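Local atomic coordinates of peptidase M16 C-terminal domain-containing protein (Enterococcus faecalis, PDB entry 3D3Y), a protein that is of unknown function but belongs to the M16 metallopeptidase family, carries a domain of the inactive type and may bind a metal ion. Residues A[32-37]-A[82-87]; A[164-169]-A[233-238]; A[198-203]-A[228-233]. All coordinates share one frame; numbering follows the deposited sequence.

Contact 1 (A[32-37]-A[82-87])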
loop_
_atom_site.group_PDB
_atom_site.type_symbol
_atom_site.label_atom_id
_atom_site.label_comp_id
_atom_site.label_asym_id
_atom_site.label_seq_id
_atom_site.Cartn_x
_atom_site.Cartn_y
_atom_site.Cartn_z
ATOM N N ASN A 32 -10.663 -2.973 7.936
ATOM C CA ASN A 32 -10.019 -1.668 8.001
ATOM C C ASN A 32 -9.883 -1.294 9.466
ATOM O O ASN A 32 -10.860 -1.396 10.219
ATOM C CB ASN A 32 -10.890 -0.660 7.236
ATOM C CG ASN A 32 -10.200 0.694 6.997
ATOM O OD1 ASN A 32 -9.797 1.403 7.942
ATOM N ND2 ASN A 32 -10.083 1.061 5.728
ATOM N N THR A 33 -8.681 -0.874 9.870
ATOM C CA THR A 33 -8.421 -0.434 11.252
ATOM C C THR A 33 -7.445 0.744 11.248
ATOM O O THR A 33 -6.753 0.976 10.254
ATOM C CB THR A 33 -7.864 -1.592 12.130
ATOM O OG1 THR A 33 -8.037 -1.263 13.516
ATOM C CG2 THR A 33 -6.366 -1.842 11.837
ATOM N N ARG A 34 -7.389 1.488 12.344
ATOM C CA ARG A 34 -6.337 2.509 12.516
ATOM C C ARG A 34 -4.936 1.869 12.487
ATOM O O ARG A 34 -4.715 0.812 13.084
ATOM C CB ARG A 34 -6.561 3.287 13.833
ATOM C CG ARG A 34 -5.612 4.472 14.071
ATOM C CD ARG A 34 -5.815 5.111 15.488
ATOM N NE ARG A 34 -5.213 4.252 16.516
ATOM C CZ ARG A 34 -3.899 4.163 16.753
ATOM N NH1 ARG A 34 -3.034 4.896 16.062
ATOM N NH2 ARG A 34 -3.441 3.344 17.695
ATOM N N LEU A 35 -3.993 2.498 11.793
ATOM C CA LEU A 35 -2.603 2.005 11.800
ATOM C C LEU A 35 -2.119 2.054 13.241
ATOM O O LEU A 35 -2.292 3.067 13.904
ATOM C CB LEU A 35 -1.726 2.871 10.921
ATOM C CG LEU A 35 -0.298 2.399 10.735
ATOM C CD1 LEU A 35 -0.285 1.234 9.767
ATOM C CD2 LEU A 35 0.545 3.556 10.235
ATOM N N ASN A 36 -1.530 0.970 13.729
ATOM C CA ASN A 36 -1.315 0.816 15.192
ATOM C C ASN A 36 -0.140 -0.128 15.420
ATOM O O ASN A 36 -0.213 -1.310 15.119
ATOM C CB ASN A 36 -2.597 0.262 15.833
ATOM C CG ASN A 36 -2.509 0.113 17.356
ATOM O OD1 ASN A 36 -1.452 0.231 17.953
ATOM N ND2 ASN A 36 -3.649 -0.154 17.981
ATOM N N HIS A 37 0.955 0.390 15.960
ATOM C CA HIS A 37 2.114 -0.468 16.206
ATOM C C HIS A 37 1.751 -1.734 17.000
ATOM O O HIS A 37 2.431 -2.735 16.870
ATOM C CB HIS A 37 3.248 0.306 16.903
ATOM C CG HIS A 37 3.001 0.579 18.354
ATOM N ND1 HIS A 37 2.322 1.694 18.800
ATOM C CD2 HIS A 37 3.362 -0.108 19.462
ATOM C CE1 HIS A 37 2.262 1.675 20.121
ATOM N NE2 HIS A 37 2.886 0.592 20.547
ATOM N N LYS A 82 -2.256 2.472 4.347
ATOM C CA LYS A 82 -2.675 3.609 3.537
ATOM C C LYS A 82 -2.966 4.735 4.479
ATOM O O LYS A 82 -3.931 4.668 5.248
ATOM C CB LYS A 82 -3.946 3.300 2.733
ATOM C CG LYS A 82 -4.225 4.292 1.557
ATOM C CD LYS A 82 -3.346 3.857 0.383
ATOM C CE LYS A 82 -3.609 4.615 -0.870
ATOM N NZ LYS A 82 -2.533 4.179 -1.818
ATOM N N GLY A 83 -2.141 5.784 4.426
ATOM C CA GLY A 83 -2.356 6.914 5.318
ATOM C C GLY A 83 -2.310 6.420 6.754
ATOM O O GLY A 83 -1.349 5.737 7.152
ATOM N N ASN A 84 -3.326 6.777 7.529
ATOM C CA ASN A 84 -3.433 6.325 8.901
ATOM C C ASN A 84 -4.217 5.013 9.102
ATOM O O ASN A 84 -4.605 4.688 10.224
ATOM C CB ASN A 84 -4.042 7.419 9.768
ATOM C CG ASN A 84 -3.508 7.380 11.173
ATOM O OD1 ASN A 84 -2.275 7.288 11.381
ATOM N ND2 ASN A 84 -4.401 7.423 12.150
ATOM N N GLN A 85 -4.435 4.261 8.020
ATOM C CA GLN A 85 -5.203 2.990 8.063
ATOM C C GLN A 85 -4.304 1.811 7.734
ATOM O O GLN A 85 -3.284 1.951 7.047
ATOM C CB GLN A 85 -6.369 3.037 7.066
ATOM C CG GLN A 85 -7.461 4.011 7.460
ATOM C CD GLN A 85 -8.506 4.216 6.378
ATOM O OE1 GLN A 85 -8.505 3.538 5.349
ATOM N NE2 GLN A 85 -9.419 5.168 6.613
ATOM N N HIS A 86 -4.663 0.647 8.259
ATOM C CA HIS A 86 -3.970 -0.580 7.908
ATOM C C HIS A 86 -5.086 -1.529 7.443
ATOM O O HIS A 86 -6.154 -1.654 8.102
ATOM C CB HIS A 86 -3.174 -1.144 9.116
ATOM C CG HIS A 86 -2.226 -2.250 8.749
ATOM N ND1 HIS A 86 -2.584 -3.580 8.775
ATOM C CD2 HIS A 86 -0.943 -2.214 8.317
ATOM C CE1 HIS A 86 -1.558 -4.321 8.382
ATOM N NE2 HIS A 86 -0.546 -3.513 8.097
ATOM N N TRP A 87 -4.869 -2.132 6.278
ATOM C CA TRP A 87 -5.897 -2.903 5.599
ATOM C C TRP A 87 -5.496 -4.387 5.601
ATOM O O TRP A 87 -4.359 -4.724 5.310
ATOM C CB TRP A 87 -6.014 -2.422 4.130
ATOM C CG TRP A 87 -6.419 -0.955 3.886
ATOM C CD1 TRP A 87 -6.905 -0.041 4.802
ATOM C CD2 TRP A 87 -6.447 -0.302 2.615
ATOM N NE1 TRP A 87 -7.191 1.170 4.157
ATOM C CE2 TRP A 87 -6.922 1.023 2.818
ATOM C CE3 TRP A 87 -6.115 -0.716 1.303
ATOM C CZ2 TRP A 87 -7.071 1.938 1.763
ATOM C CZ3 TRP A 87 -6.258 0.212 0.239
ATOM C CH2 TRP A 87 -6.727 1.523 0.487
#
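Q85 OE1 is gripped by two N-H donors, N32 ND2 from the facing strand and W87 NE1 from its own. The indole bond (W87 NE1 to Q85 OE1, 3.0 Å) lies in the carbonyl plane on a lone pair; N32 ND2 comes from above that plane, 3.0 Å from Q85 OE1, with the two amides turned 76° apart. N32 ND2 also bonds Y376 OH, and Q85 NE2 reaches A231 O. N32 CG stands anti to its backbone N (chi1 -169°), which swings the amide alongside the indole.

Strands 24-34 and 85-95 pair antiparallel. T33 and H86 form the hydrogen-bonded pair, with H86 N to T33 O at 2.9 Å. Past the last pair, R34 with Q85, L35 N donates at 2.8 Å to N84 O, within the type II' turn from K82 to Q85. L35 CD1 sits at the edge of the H86 imidazole, near its plane, 3.8 Å from H86 CD2, while H86 NE2 and ND1 bond S173 O and R43. Q85 OE1 and NE2 and N32 ND2 thus all have partners, and a buried carbonyl oxygen that takes N-H donors from two strands probably holds the Q85 amide in one rotation.

Contact 2 (A[164-169]-A[233-238])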
loop_
_atom_site.group_PDB
_atom_site.type_symbol
_atom_site.label_atom_id
_atom_site.label_comp_id
_atom_site.label_asym_id
_atom_site.label_seq_id
_atom_site.Cartn_x
_atom_site.Cartn_y
_atom_site.Cartn_z
ATOM N N ASN A 164 9.189 10.067 13.219
ATOM C CA ASN A 164 9.712 9.706 14.524
ATOM C C ASN A 164 8.772 10.166 15.625
ATOM O O ASN A 164 8.783 9.609 16.714
ATOM C CB ASN A 164 11.089 10.322 14.706
ATOM C CG ASN A 164 11.899 9.636 15.780
ATOM O OD1 ASN A 164 11.580 8.515 16.200
ATOM N ND2 ASN A 164 12.970 10.299 16.231
ATOM N N GLN A 165 7.935 11.164 15.338
ATOM C CA GLN A 165 6.999 11.633 16.368
ATOM C C GLN A 165 5.803 10.663 16.540
ATOM O O GLN A 165 5.048 10.765 17.515
ATOM C CB GLN A 165 6.569 13.089 16.144
ATOM C CG GLN A 165 5.964 13.404 14.784
ATOM C CD GLN A 165 5.614 14.883 14.634
ATOM O OE1 GLN A 165 6.301 15.651 13.922
ATOM N NE2 GLN A 165 4.534 15.301 15.327
ATOM N N SER A 166 5.682 9.686 15.635
ATOM C CA SER A 166 4.566 8.755 15.678
ATOM C C SER A 166 5.024 7.310 15.821
ATOM O O SER A 166 5.608 6.734 14.872
ATOM C CB SER A 166 3.692 8.902 14.426
ATOM O OG SER A 166 2.845 7.767 14.292
ATOM N N GLU A 167 4.703 6.694 16.963
ATOM C CA GLU A 167 5.052 5.280 17.152
ATOM C C GLU A 167 4.396 4.339 16.114
ATOM O O GLU A 167 4.917 3.260 15.832
ATOM C CB GLU A 167 4.809 4.833 18.598
ATOM C CG GLU A 167 6.148 4.576 19.419
ATOM C CD GLU A 167 7.342 5.508 19.060
ATOM O OE1 GLU A 167 8.461 4.976 18.830
ATOM O OE2 GLU A 167 7.177 6.760 18.997
ATOM N N ASP A 168 3.277 4.766 15.527
ATOM C CA ASP A 168 2.579 3.945 14.536
ATOM C C ASP A 168 3.149 4.085 13.137
ATOM O O ASP A 168 3.333 3.095 12.425
ATOM C CB ASP A 168 1.093 4.286 14.526
ATOM C CG ASP A 168 0.459 4.176 15.888
ATOM O OD1 ASP A 168 0.702 3.186 16.589
ATOM O OD2 ASP A 168 -0.295 5.093 16.273
ATOM N N GLN A 169 3.413 5.320 12.719
ATOM C CA GLN A 169 3.794 5.569 11.324
ATOM C C GLN A 169 5.235 5.188 11.016
ATOM O O GLN A 169 5.594 5.045 9.854
ATOM C CB GLN A 169 3.566 7.025 10.945
ATOM C CG GLN A 169 2.106 7.391 10.806
ATOM C CD GLN A 169 1.465 6.856 9.520
ATOM O OE1 GLN A 169 2.139 6.359 8.631
ATOM N NE2 GLN A 169 0.166 6.947 9.443
ATOM N N ILE A 233 -8.308 8.714 7.235
ATOM C CA ILE A 233 -7.400 8.120 6.268
ATOM C C ILE A 233 -6.031 8.835 6.231
ATOM O O ILE A 233 -4.988 8.176 6.156
ATOM C CB ILE A 233 -8.009 7.958 4.847
ATOM C CG1 ILE A 233 -6.954 7.300 3.940
ATOM C CG2 ILE A 233 -8.471 9.281 4.279
ATOM C CD1 ILE A 233 -7.337 6.036 3.248
ATOM N N PHE A 234 -6.035 10.159 6.281
ATOM C CA PHE A 234 -4.815 10.907 6.042
ATOM C C PHE A 234 -3.992 10.952 7.317
ATOM O O PHE A 234 -4.549 10.935 8.432
ATOM C CB PHE A 234 -5.107 12.334 5.552
ATOM C CG PHE A 234 -5.766 12.394 4.197
ATOM C CD1 PHE A 234 -5.359 11.561 3.157
ATOM C CD2 PHE A 234 -6.794 13.296 3.960
ATOM C CE1 PHE A 234 -5.975 11.621 1.879
ATOM C CE2 PHE A 234 -7.416 13.371 2.679
ATOM C CZ PHE A 234 -6.992 12.526 1.646
ATOM N N TYR A 235 -2.673 11.004 7.156
ATOM C CA TYR A 235 -1.804 11.304 8.297
ATOM C C TYR A 235 -1.097 12.629 8.025
ATOM O O TYR A 235 -0.611 12.870 6.919
ATOM C CB TYR A 235 -0.766 10.204 8.547
ATOM C CG TYR A 235 0.303 10.590 9.567
ATOM C CD1 TYR A 235 0.129 10.327 10.940
ATOM C CD2 TYR A 235 1.474 11.236 9.162
ATOM C CE1 TYR A 235 1.112 10.682 11.883
ATOM C CE2 TYR A 235 2.464 11.598 10.098
ATOM C CZ TYR A 235 2.277 11.319 11.443
ATOM O OH TYR A 235 3.277 11.682 12.323
ATOM N N ASN A 236 -1.037 13.457 9.066
ATOM C CA ASN A 236 -0.345 14.735 9.036
ATOM C C ASN A 236 0.483 14.922 10.327
ATOM O O ASN A 236 0.176 14.341 11.379
ATOM C CB ASN A 236 -1.388 15.867 8.877
ATOM C CG ASN A 236 -0.761 17.242 8.870
ATOM O OD1 ASN A 236 -0.002 17.581 7.946
ATOM N ND2 ASN A 236 -1.055 18.046 9.912
ATOM N N GLN A 237 1.524 15.735 10.250
ATOM C CA GLN A 237 2.327 16.051 11.438
ATOM C C GLN A 237 2.901 17.437 11.252
ATOM O O GLN A 237 3.023 17.897 10.104
ATOM C CB GLN A 237 3.458 15.042 11.598
ATOM C CG GLN A 237 4.339 14.901 10.369
ATOM C CD GLN A 237 5.521 13.967 10.621
ATOM O OE1 GLN A 237 5.415 13.000 11.381
ATOM N NE2 GLN A 237 6.648 14.259 9.986
ATOM N N PRO A 238 3.248 18.120 12.356
ATOM C CA PRO A 238 3.849 19.441 12.196
ATOM C C PRO A 238 5.194 19.408 11.474
ATOM O O PRO A 238 5.961 18.425 11.601
ATOM C CB PRO A 238 4.046 19.918 13.640
ATOM C CG PRO A 238 3.160 19.065 14.457
ATOM C CD PRO A 238 3.113 17.754 13.777
#
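The chain passes from the first sheet to the second of this two-sheet M16-type fold through a linker, and there Y235 and Q237 lie against an ST motif built on S166. S166 OG accepts from Q169 N at 3.0 Å, and weakly from D168 N, which curls 166-169 into a tight turn and places S166 and Q169 beside the tyrosine. Q169 packs on the ring: its chain bends at chi2 (-75°), laying CG over one face, 3.7 Å from the Y235 centroid in a CH-pi contact. Beyond the bend the amide runs back along the tyrosine, NE2 of Q169 approaching Y235 CB to 3.5 Å, yet its bonds go elsewhere, NE2 to G83 O and N84 OD1 and OE1 to R312. S166 CB approaches the phenol end, 3.5 Å from Y235 OH, and F163 also meets the ring.

The hydroxyl is held by its own segment. Y235 OH donates to Q237 OE1 at 2.7 Å, in the carbonyl plane and on a lone pair, while Q237 NE2 bonds Y162 O; the amide is therefore fixed from both ends. Q165 leans over this amide with its own stacked on it, planes 27° apart. CG of Q165 occupies the crowded position between the backbone N and the carbonyl carbon, and the extended chain beyond it carries the amide past Q237 toward the proline. The segments meet by van der Waals contact, much of it made by amide groups, and at the exposed end Q165 NE2 comes within 3.2 Å of P238 CD.

Contact 3 (A[198-203]-A[228-233])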
loop_
_atom_site.group_PDB
_atom_site.type_symbol
_atom_site.label_atom_id
_atom_site.label_comp_id
_atom_site.label_asym_id
_atom_site.label_seq_id
_atom_site.Cartn_x
_atom_site.Cartn_y
_atom_site.Cartn_z
ATOM N N GLU A 198 -14.152 -5.993 15.675
ATOM C CA GLU A 198 -13.949 -4.523 15.746
ATOM C C GLU A 198 -13.702 -3.757 14.420
ATOM O O GLU A 198 -14.008 -2.568 14.327
ATOM C CB GLU A 198 -12.831 -4.184 16.759
ATOM C CG GLU A 198 -12.981 -4.913 18.098
ATOM C CD GLU A 198 -12.163 -4.309 19.242
ATOM O OE1 GLU A 198 -11.159 -3.596 19.001
ATOM O OE2 GLU A 198 -12.532 -4.582 20.392
ATOM N N ASP A 199 -13.147 -4.412 13.413
ATOM C CA ASP A 199 -12.731 -3.686 12.215
ATOM C C ASP A 199 -13.957 -3.289 11.394
ATOM O O ASP A 199 -14.981 -3.993 11.410
ATOM C CB ASP A 199 -11.811 -4.545 11.328
ATOM C CG ASP A 199 -10.325 -4.548 11.770
ATOM O OD1 ASP A 199 -9.964 -4.270 12.954
ATOM O OD2 ASP A 199 -9.489 -4.890 10.883
ATOM N N GLN A 200 -13.850 -2.175 10.668
ATOM C CA GLN A 200 -14.826 -1.861 9.623
ATOM C C GLN A 200 -14.572 -2.830 8.475
ATOM O O GLN A 200 -13.423 -3.058 8.077
ATOM C CB GLN A 200 -14.721 -0.404 9.162
ATOM C CG GLN A 200 -15.259 0.603 10.212
ATOM C CD GLN A 200 -14.463 0.537 11.515
ATOM O OE1 GLN A 200 -13.229 0.657 11.515
ATOM N NE2 GLN A 200 -15.162 0.341 12.629
ATOM N N VAL A 201 -15.638 -3.430 7.959
ATOM C CA VAL A 201 -15.488 -4.470 6.945
ATOM C C VAL A 201 -16.246 -4.015 5.708
ATOM O O VAL A 201 -17.391 -3.566 5.809
ATOM C CB VAL A 201 -16.061 -5.832 7.451
ATOM C CG1 VAL A 201 -15.897 -6.927 6.376
ATOM C CG2 VAL A 201 -15.346 -6.273 8.722
ATOM N N ASP A 202 -15.597 -4.101 4.551
ATOM C CA ASP A 202 -16.272 -3.801 3.287
ATOM C C ASP A 202 -15.989 -4.931 2.306
ATOM O O ASP A 202 -14.862 -5.422 2.192
ATOM C CB ASP A 202 -15.861 -2.419 2.738
ATOM C CG ASP A 202 -16.471 -1.289 3.531
ATOM O OD1 ASP A 202 -17.616 -0.889 3.230
ATOM O OD2 ASP A 202 -15.822 -0.819 4.492
ATOM N N ILE A 203 -17.044 -5.374 1.637
ATOM C CA ILE A 203 -16.972 -6.531 0.755
ATOM C C ILE A 203 -17.354 -6.031 -0.605
ATOM O O ILE A 203 -18.388 -5.329 -0.763
ATOM C CB ILE A 203 -17.947 -7.637 1.202
ATOM C CG1 ILE A 203 -17.578 -8.093 2.613
ATOM C CG2 ILE A 203 -17.911 -8.808 0.207
ATOM C CD1 ILE A 203 -18.564 -9.085 3.232
ATOM N N GLU A 228 -19.436 2.075 12.644
ATOM C CA GLU A 228 -19.452 2.352 11.206
ATOM C C GLU A 228 -18.283 3.258 10.752
ATOM O O GLU A 228 -17.728 3.070 9.659
ATOM C CB GLU A 228 -20.803 2.960 10.820
ATOM C CG GLU A 228 -21.019 3.118 9.329
ATOM C CD GLU A 228 -21.399 1.825 8.613
ATOM O OE1 GLU A 228 -22.274 1.070 9.087
ATOM O OE2 GLU A 228 -20.838 1.591 7.537
ATOM N N GLY A 229 -17.905 4.215 11.594
ATOM C CA GLY A 229 -16.802 5.134 11.300
ATOM C C GLY A 229 -15.433 4.468 11.171
ATOM O O GLY A 229 -15.004 3.721 12.044
ATOM N N LYS A 230 -14.728 4.748 10.082
ATOM C CA LYS A 230 -13.339 4.289 9.943
ATOM C C LYS A 230 -12.363 5.288 10.589
ATOM O O LYS A 230 -12.698 6.457 10.772
ATOM C CB LYS A 230 -12.994 4.134 8.460
ATOM C CG LYS A 230 -13.744 2.981 7.774
ATOM C CD LYS A 230 -13.305 2.822 6.328
ATOM C CE LYS A 230 -13.940 1.608 5.678
ATOM N NZ LYS A 230 -15.388 1.807 5.361
ATOM N N ALA A 231 -11.167 4.825 10.928
ATOM C CA ALA A 231 -10.036 5.723 11.227
ATOM C C ALA A 231 -9.892 6.798 10.126
ATOM O O ALA A 231 -10.195 6.535 8.950
ATOM C CB ALA A 231 -8.733 4.919 11.334
ATOM N N ALA A 232 -9.403 7.985 10.499
ATOM C CA ALA A 232 -9.089 9.025 9.520
ATOM C C ALA A 232 -8.094 8.463 8.518
ATOM O O ALA A 232 -7.157 7.761 8.896
ATOM C CB ALA A 232 -8.534 10.235 10.190
ATOM N N ILE A 233 -8.308 8.714 7.235
ATOM C CA ILE A 233 -7.400 8.120 6.268
ATOM C C ILE A 233 -6.031 8.835 6.231
ATOM O O ILE A 233 -4.988 8.176 6.156
ATOM C CB ILE A 233 -8.009 7.958 4.847
ATOM C CG1 ILE A 233 -6.954 7.300 3.940
ATOM C CG2 ILE A 233 -8.471 9.281 4.279
ATOM C CD1 ILE A 233 -7.337 6.036 3.248
HETATM O O HOH W 1 -10.683 1.993 10.470
#
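K230 NZ forms a salt bridge with D202 OD2 at 2.8 Å, meeting the carboxylate on its syn side but 31° out of its plane. The other oxygen, D202 OD1, bonds H15 NE2, so the buried carboxylate is held from two sides and its negative charge is probably stabilised. The lysine is extended until its last bend (chi4 74°), which turns NZ in to the aspartate arriving from the opposite direction.

A second, water-mediated link lies nearer the start of the strand. Water 1 donates to Q200 OE1 and accepts from A231 N at 2.9 Å, while Q200 NE2 bonds E227 O. Q200 is folded at chi2, which puts its CD 3.3 Å from G229 O and its CG 3.5 Å from E228 O. Between the two polar links the aliphatic parts pack, Q200 CG lying 3.7 Å from K230 CG. Y376 and L380 of helix 368-380 also touch K230.

In this way the loop after helix 211-219 crosses over the start of strand 200-207, on the face carrying Q200 and D202. That strand sits between strand 12-18, parallel to it, and the antiparallel strand 24-34 in the mixed six-stranded sheet, consistent with an M16-type alpha/beta domain.

From the N terminus, contact 1 closes first: the chain leaves strand 24-34, runs through helices 40-52 and 60-69 and strand 74-82, and returns on strand 85-95 beside its start. Contact 2 opens later, at 164-169, and closes only at 233-238. Contact 3, from 198-203 to 228-233, is nested inside that loop, and its second segment overlaps that of contact 2 at I233. The two later contacts also touch the first: N32 N probably bonds Q200 O within the sheet, R34 bridges to D168, and I233 O probably accepts from N84 N. Together they tie inner strands of the first sheet to the linker that leads to the second, beginning at strand 244-251.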